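Local coordinates for protein putative triphosphoribosyl-dephospho-coA synthase (PDB 3H9P) that is of uncertain function but, judged by its family, may bind ATP and act as a triphosphoribosyl-dephospho-CoA synthase, at residues L177-V190 / N228-I240. Numbering follows the deposited sequence.
Sequences LYYHLLSKFPDPLV and NPGTIADLTASSI
Ile-232 presses into the bend where helix 171-182 gives way to the loop before helix 188-194. Its CG2 lies 3.7 Å from Leu-181 CB and near the Tyr-178 ring, CG1 faces Leu-182 CD1, and CD1 ends 3.5 Å from Phe-185 O. This is the tight part of the contact, where the axes of helix segments 177-182 and 230-240 come within 9.3 Å, with 129° between their N-to-C directions. With CG anti to the backbone N (chi1 176°), the Tyr-178 side chain is laid across helix 230-240 at about a right angle to Ile-232, bringing CE1 near Ile-232 CG2 and OH to Pro-229 CG at 3.4 Å; Ala-233 N meets the ring edge in plane. Further along, Leu-181 CD1 touches Thr-236 OG1, which bonds back to Ile-232 O, while Leu-177 CD2 packs snugly on Ser-239 CB (3.5 Å).

Asp-187 joins two helix starts. Its OD1 accepts Thr-231 OG1 at 2.7 Å, from above the carboxylate plane, and caps its own helix by taking Leu-189 N (3.0 Å) on the anti lone pair. OD2, less surely placed, faces the backbone N of Ile-232. With the carboxylate gone, as in an alanine, Thr-231 OG1 and Leu-189 N would probably lose their shared acceptor and the two helix starts their tie.

The looser, solvent side is marked by exposed Leu-189 and Asn-228, where Leu-189 rests CD1 on Gly-230 CA (3.7 Å); buried Val-190 sits behind them. In this all-helical fold, helix 196-208 packs on Leu-182, helix 58-68 on Leu-235, and helices 155-167 and 145-151 on both Phe-185 and Leu-235.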
loop_
_atom_site.group_PDB
_atom_site.type_symbol
_atom_site.label_atom_id
_atom_site.label_comp_id
_atom_site.label_asym_id
_atom_site.label_seq_id
_atom_site.Cartn_x
_atom_site.Cartn_y
_atom_site.Cartn_z
ATOM N N LEU A 177 0.875 -10.860 -26.068
ATOM C CA LEU A 177 0.039 -10.463 -24.919
ATOM C C LEU A 177 0.872 -9.825 -23.826
ATOM O O LEU A 177 0.546 -8.758 -23.337
ATOM C CB LEU A 177 -0.778 -11.622 -24.326
ATOM C CG LEU A 177 -1.665 -11.179 -23.120
ATOM C CD1 LEU A 177 -2.511 -9.900 -23.410
ATOM C CD2 LEU A 177 -2.585 -12.248 -22.599
ATOM N N TYR A 178 1.963 -10.478 -23.456
ATOM C CA TYR A 178 2.783 -10.015 -22.358
ATOM C C TYR A 178 3.269 -8.584 -22.595
ATOM O O TYR A 178 3.162 -7.726 -21.701
ATOM C CB TYR A 178 3.947 -10.985 -22.124
ATOM C CG TYR A 178 4.914 -10.528 -21.069
ATOM C CD1 TYR A 178 4.603 -10.652 -19.712
ATOM C CD2 TYR A 178 6.142 -9.964 -21.427
ATOM C CE1 TYR A 178 5.520 -10.223 -18.715
ATOM C CE2 TYR A 178 7.038 -9.530 -20.474
ATOM C CZ TYR A 178 6.732 -9.660 -19.115
ATOM O OH TYR A 178 7.636 -9.233 -18.169
ATOM N N TYR A 179 3.796 -8.307 -23.785
ATOM C CA TYR A 179 4.297 -6.948 -24.048
ATOM C C TYR A 179 3.193 -5.894 -24.120
ATOM O O TYR A 179 3.360 -4.761 -23.623
ATOM C CB TYR A 179 5.314 -6.895 -25.201
ATOM C CG TYR A 179 6.626 -7.584 -24.814
ATOM C CD1 TYR A 179 7.651 -6.877 -24.176
ATOM C CD2 TYR A 179 6.821 -8.944 -25.058
ATOM C CE1 TYR A 179 8.843 -7.497 -23.805
ATOM C CE2 TYR A 179 8.018 -9.580 -24.694
ATOM C CZ TYR A 179 9.021 -8.845 -24.052
ATOM O OH TYR A 179 10.206 -9.461 -23.674
ATOM N N HIS A 180 2.043 -6.293 -24.672
ATOM C CA HIS A 180 0.841 -5.495 -24.597
ATOM C C HIS A 180 0.499 -5.098 -23.160
ATOM O O HIS A 180 0.255 -3.918 -22.888
ATOM C CB HIS A 180 -0.304 -6.286 -25.165
ATOM C CG HIS A 180 -1.597 -5.549 -25.182
ATOM N ND1 HIS A 180 -1.855 -4.525 -26.076
ATOM C CD2 HIS A 180 -2.727 -5.709 -24.447
ATOM C CE1 HIS A 180 -3.090 -4.086 -25.892
ATOM N NE2 HIS A 180 -3.638 -4.783 -24.908
ATOM N N LEU A 181 0.420 -6.079 -22.247
ATOM C CA LEU A 181 0.058 -5.745 -20.865
ATOM C C LEU A 181 1.193 -4.921 -20.227
ATOM O O LEU A 181 0.940 -3.938 -19.522
ATOM C CB LEU A 181 -0.291 -6.993 -20.048
ATOM C CG LEU A 181 -1.482 -7.837 -20.551
ATOM C CD1 LEU A 181 -1.663 -9.202 -19.819
ATOM C CD2 LEU A 181 -2.739 -7.039 -20.476
ATOM N N LEU A 182 2.437 -5.290 -20.522
ATOM C CA LEU A 182 3.582 -4.531 -20.043
ATOM C C LEU A 182 3.520 -3.037 -20.456
ATOM O O LEU A 182 3.821 -2.143 -19.642
ATOM C CB LEU A 182 4.896 -5.193 -20.497
ATOM C CG LEU A 182 6.191 -4.846 -19.736
ATOM C CD1 LEU A 182 6.152 -5.302 -18.243
ATOM C CD2 LEU A 182 7.395 -5.418 -20.457
ATOM N N SER A 183 3.104 -2.739 -21.685
ATOM C CA SER A 183 2.996 -1.306 -22.066
ATOM C C SER A 183 1.761 -0.548 -21.567
ATOM O O SER A 183 1.633 0.653 -21.808
ATOM C CB SER A 183 3.245 -1.016 -23.570
ATOM O OG SER A 183 3.348 -2.168 -24.363
ATOM N N LYS A 184 0.872 -1.216 -20.862
ATOM C CA LYS A 184 -0.416 -0.617 -20.582
ATOM C C LYS A 184 -0.568 -0.366 -19.087
ATOM O O LYS A 184 -1.184 0.602 -18.663
ATOM C CB LYS A 184 -1.512 -1.554 -21.104
ATOM C CG LYS A 184 -2.873 -0.969 -21.226
ATOM C CD LYS A 184 -3.823 -2.043 -21.715
ATOM C CE LYS A 184 -5.187 -1.499 -22.013
ATOM N NZ LYS A 184 -5.266 -1.236 -23.463
ATOM N N PHE A 185 -0.003 -1.247 -18.277
ATOM C CA PHE A 185 -0.249 -1.160 -16.849
ATOM C C PHE A 185 1.097 -1.156 -16.179
ATOM O O PHE A 185 1.879 -2.082 -16.389
ATOM C CB PHE A 185 -1.095 -2.335 -16.366
ATOM C CG PHE A 185 -2.450 -2.416 -17.013
ATOM C CD1 PHE A 185 -3.451 -1.492 -16.694
ATOM C CD2 PHE A 185 -2.721 -3.421 -17.922
ATOM C CE1 PHE A 185 -4.692 -1.580 -17.270
ATOM C CE2 PHE A 185 -3.966 -3.515 -18.526
ATOM C CZ PHE A 185 -4.953 -2.594 -18.218
ATOM N N PRO A 186 1.397 -0.072 -15.439
ATOM C CA PRO A 186 2.592 -0.035 -14.587
ATOM C C PRO A 186 2.419 -1.125 -13.524
ATOM O O PRO A 186 1.322 -1.300 -12.986
ATOM C CB PRO A 186 2.565 1.364 -13.958
ATOM C CG PRO A 186 1.400 2.088 -14.555
ATOM C CD PRO A 186 0.497 1.077 -15.231
ATOM N N ASP A 187 3.464 -1.900 -13.294
ATOM C CA ASP A 187 3.407 -3.050 -12.399
ATOM C C ASP A 187 3.539 -2.588 -10.943
ATOM O O ASP A 187 4.589 -2.028 -10.556
ATOM C CB ASP A 187 4.543 -4.034 -12.737
ATOM C CG ASP A 187 4.282 -5.442 -12.200
ATOM O OD1 ASP A 187 4.068 -5.577 -10.974
ATOM O OD2 ASP A 187 4.276 -6.421 -13.001
ATOM N N PRO A 188 2.489 -2.818 -10.134
ATOM C CA PRO A 188 2.495 -2.470 -8.720
ATOM C C PRO A 188 3.727 -3.026 -7.970
ATOM O O PRO A 188 4.267 -2.357 -7.105
ATOM C CB PRO A 188 1.188 -3.095 -8.196
ATOM C CG PRO A 188 0.780 -4.083 -9.195
ATOM C CD PRO A 188 1.272 -3.568 -10.508
ATOM N N LEU A 189 4.198 -4.211 -8.332
ATOM C CA LEU A 189 5.428 -4.754 -7.706
ATOM C C LEU A 189 6.644 -3.925 -8.038
ATOM O O LEU A 189 7.508 -3.643 -7.173
ATOM C CB LEU A 189 5.681 -6.178 -8.177
ATOM C CG LEU A 189 4.629 -7.195 -7.778
ATOM C CD1 LEU A 189 4.966 -8.553 -8.452
ATOM C CD2 LEU A 189 4.558 -7.327 -6.259
ATOM N N VAL A 190 6.752 -3.536 -9.300
ATOM C CA VAL A 190 7.825 -2.613 -9.691
ATOM C C VAL A 190 7.651 -1.261 -8.961
ATOM O O VAL A 190 8.624 -0.705 -8.448
ATOM C CB VAL A 190 7.870 -2.448 -11.214
ATOM C CG1 VAL A 190 8.800 -1.323 -11.625
ATOM C CG2 VAL A 190 8.242 -3.755 -11.880
ATOM N N ASN A 228 11.293 -6.922 -11.527
ATOM C CA ASN A 228 10.551 -7.991 -12.186
ATOM C C ASN A 228 9.077 -7.657 -12.256
ATOM O O ASN A 228 8.455 -7.490 -11.232
ATOM C CB ASN A 228 10.725 -9.320 -11.449
ATOM C CG ASN A 228 9.687 -10.379 -11.891
ATOM O OD1 ASN A 228 9.551 -10.678 -13.083
ATOM N ND2 ASN A 228 8.949 -10.921 -10.935
ATOM N N PRO A 229 8.507 -7.564 -13.460
ATOM C CA PRO A 229 7.083 -7.229 -13.599
ATOM C C PRO A 229 6.165 -8.419 -13.375
ATOM O O PRO A 229 5.432 -8.817 -14.287
ATOM C CB PRO A 229 6.954 -6.782 -15.051
ATOM C CG PRO A 229 8.284 -6.965 -15.688
ATOM C CD PRO A 229 9.169 -7.724 -14.766
ATOM N N GLY A 230 6.187 -8.961 -12.157
ATOM C CA GLY A 230 5.430 -10.162 -11.807
ATOM C C GLY A 230 3.934 -10.122 -12.073
ATOM O O GLY A 230 3.338 -11.124 -12.461
ATOM N N THR A 231 3.318 -8.964 -11.881
ATOM C CA THR A 231 1.874 -8.840 -11.991
ATOM C C THR A 231 1.447 -8.960 -13.436
ATOM O O THR A 231 0.367 -9.479 -13.730
ATOM C CB THR A 231 1.405 -7.488 -11.463
ATOM O OG1 THR A 231 2.061 -7.214 -10.218
ATOM C CG2 THR A 231 -0.107 -7.449 -11.268
ATOM N N ILE A 232 2.294 -8.478 -14.347
ATOM C CA ILE A 232 2.009 -8.534 -15.756
ATOM C C ILE A 232 1.976 -9.990 -16.220
ATOM O O ILE A 232 1.040 -10.415 -16.914
ATOM C CB ILE A 232 3.004 -7.665 -16.565
ATOM C CG1 ILE A 232 3.015 -6.230 -16.043
ATOM C CG2 ILE A 232 2.691 -7.729 -18.072
ATOM C CD1 ILE A 232 1.595 -5.547 -16.026
ATOM N N ALA A 233 2.979 -10.755 -15.812
ATOM C CA ALA A 233 2.987 -12.184 -16.049
ATOM C C ALA A 233 1.791 -12.875 -15.358
ATOM O O ALA A 233 1.151 -13.762 -15.953
ATOM C CB ALA A 233 4.312 -12.791 -15.584
ATOM N N ASP A 234 1.478 -12.470 -14.134
ATOM C CA ASP A 234 0.259 -12.953 -13.454
ATOM C C ASP A 234 -0.963 -12.775 -14.354
ATOM O O ASP A 234 -1.707 -13.738 -14.583
ATOM C CB ASP A 234 0.036 -12.264 -12.084
ATOM C CG ASP A 234 1.110 -12.663 -11.032
ATOM O OD1 ASP A 234 1.750 -13.714 -11.226
ATOM O OD2 ASP A 234 1.317 -11.960 -10.002
ATOM N N LEU A 235 -1.145 -11.562 -14.905
ATOM C CA LEU A 235 -2.320 -11.242 -15.718
ATOM C C LEU A 235 -2.276 -11.948 -17.056
ATOM O O LEU A 235 -3.314 -12.217 -17.684
ATOM C CB LEU A 235 -2.419 -9.733 -15.925
ATOM C CG LEU A 235 -2.847 -8.953 -14.671
ATOM C CD1 LEU A 235 -2.372 -7.491 -14.716
ATOM C CD2 LEU A 235 -4.352 -8.996 -14.458
ATOM N N THR A 236 -1.076 -12.270 -17.512
ATOM C CA THR A 236 -0.965 -12.988 -18.762
ATOM C C THR A 236 -1.523 -14.414 -18.558
ATOM O O THR A 236 -2.198 -14.968 -19.417
ATOM C CB THR A 236 0.488 -12.969 -19.208
ATOM O OG1 THR A 236 0.823 -11.611 -19.444
ATOM C CG2 THR A 236 0.733 -13.804 -20.500
ATOM N N ALA A 237 -1.270 -14.969 -17.387
ATOM C CA ALA A 237 -1.698 -16.314 -17.068
ATOM C C ALA A 237 -3.187 -16.376 -16.890
ATOM O O ALA A 237 -3.807 -17.329 -17.329
ATOM C CB ALA A 237 -0.985 -16.820 -15.782
ATOM N N SER A 238 -3.772 -15.401 -16.213
ATOM C CA SER A 238 -5.212 -15.464 -16.006
ATOM C C SER A 238 -5.946 -15.291 -17.361
ATOM O O SER A 238 -6.998 -15.902 -17.575
ATOM C CB SER A 238 -5.663 -14.438 -14.970
ATOM O OG SER A 238 -5.395 -13.129 -15.405
ATOM N N SER A 239 -5.381 -14.447 -18.245
ATOM C CA SER A 239 -5.883 -14.265 -19.610
ATOM C C SER A 239 -5.836 -15.569 -20.440
ATOM O O SER A 239 -6.759 -15.822 -21.200
ATOM C CB SER A 239 -5.072 -13.193 -20.362
ATOM O OG SER A 239 -5.318 -11.920 -19.850
ATOM N N ILE A 240 -4.735 -16.333 -20.320
ATOM C CA ILE A 240 -4.591 -17.623 -20.970
ATOM C C ILE A 240 -5.695 -18.555 -20.497
ATOM O O ILE A 240 -6.347 -19.195 -21.294
ATOM C CB ILE A 240 -3.192 -18.289 -20.703
ATOM C CG1 ILE A 240 -2.054 -17.522 -21.394
ATOM C CG2 ILE A 240 -3.165 -19.745 -21.231
ATOM C CD1 ILE A 240 -0.641 -17.936 -20.949
#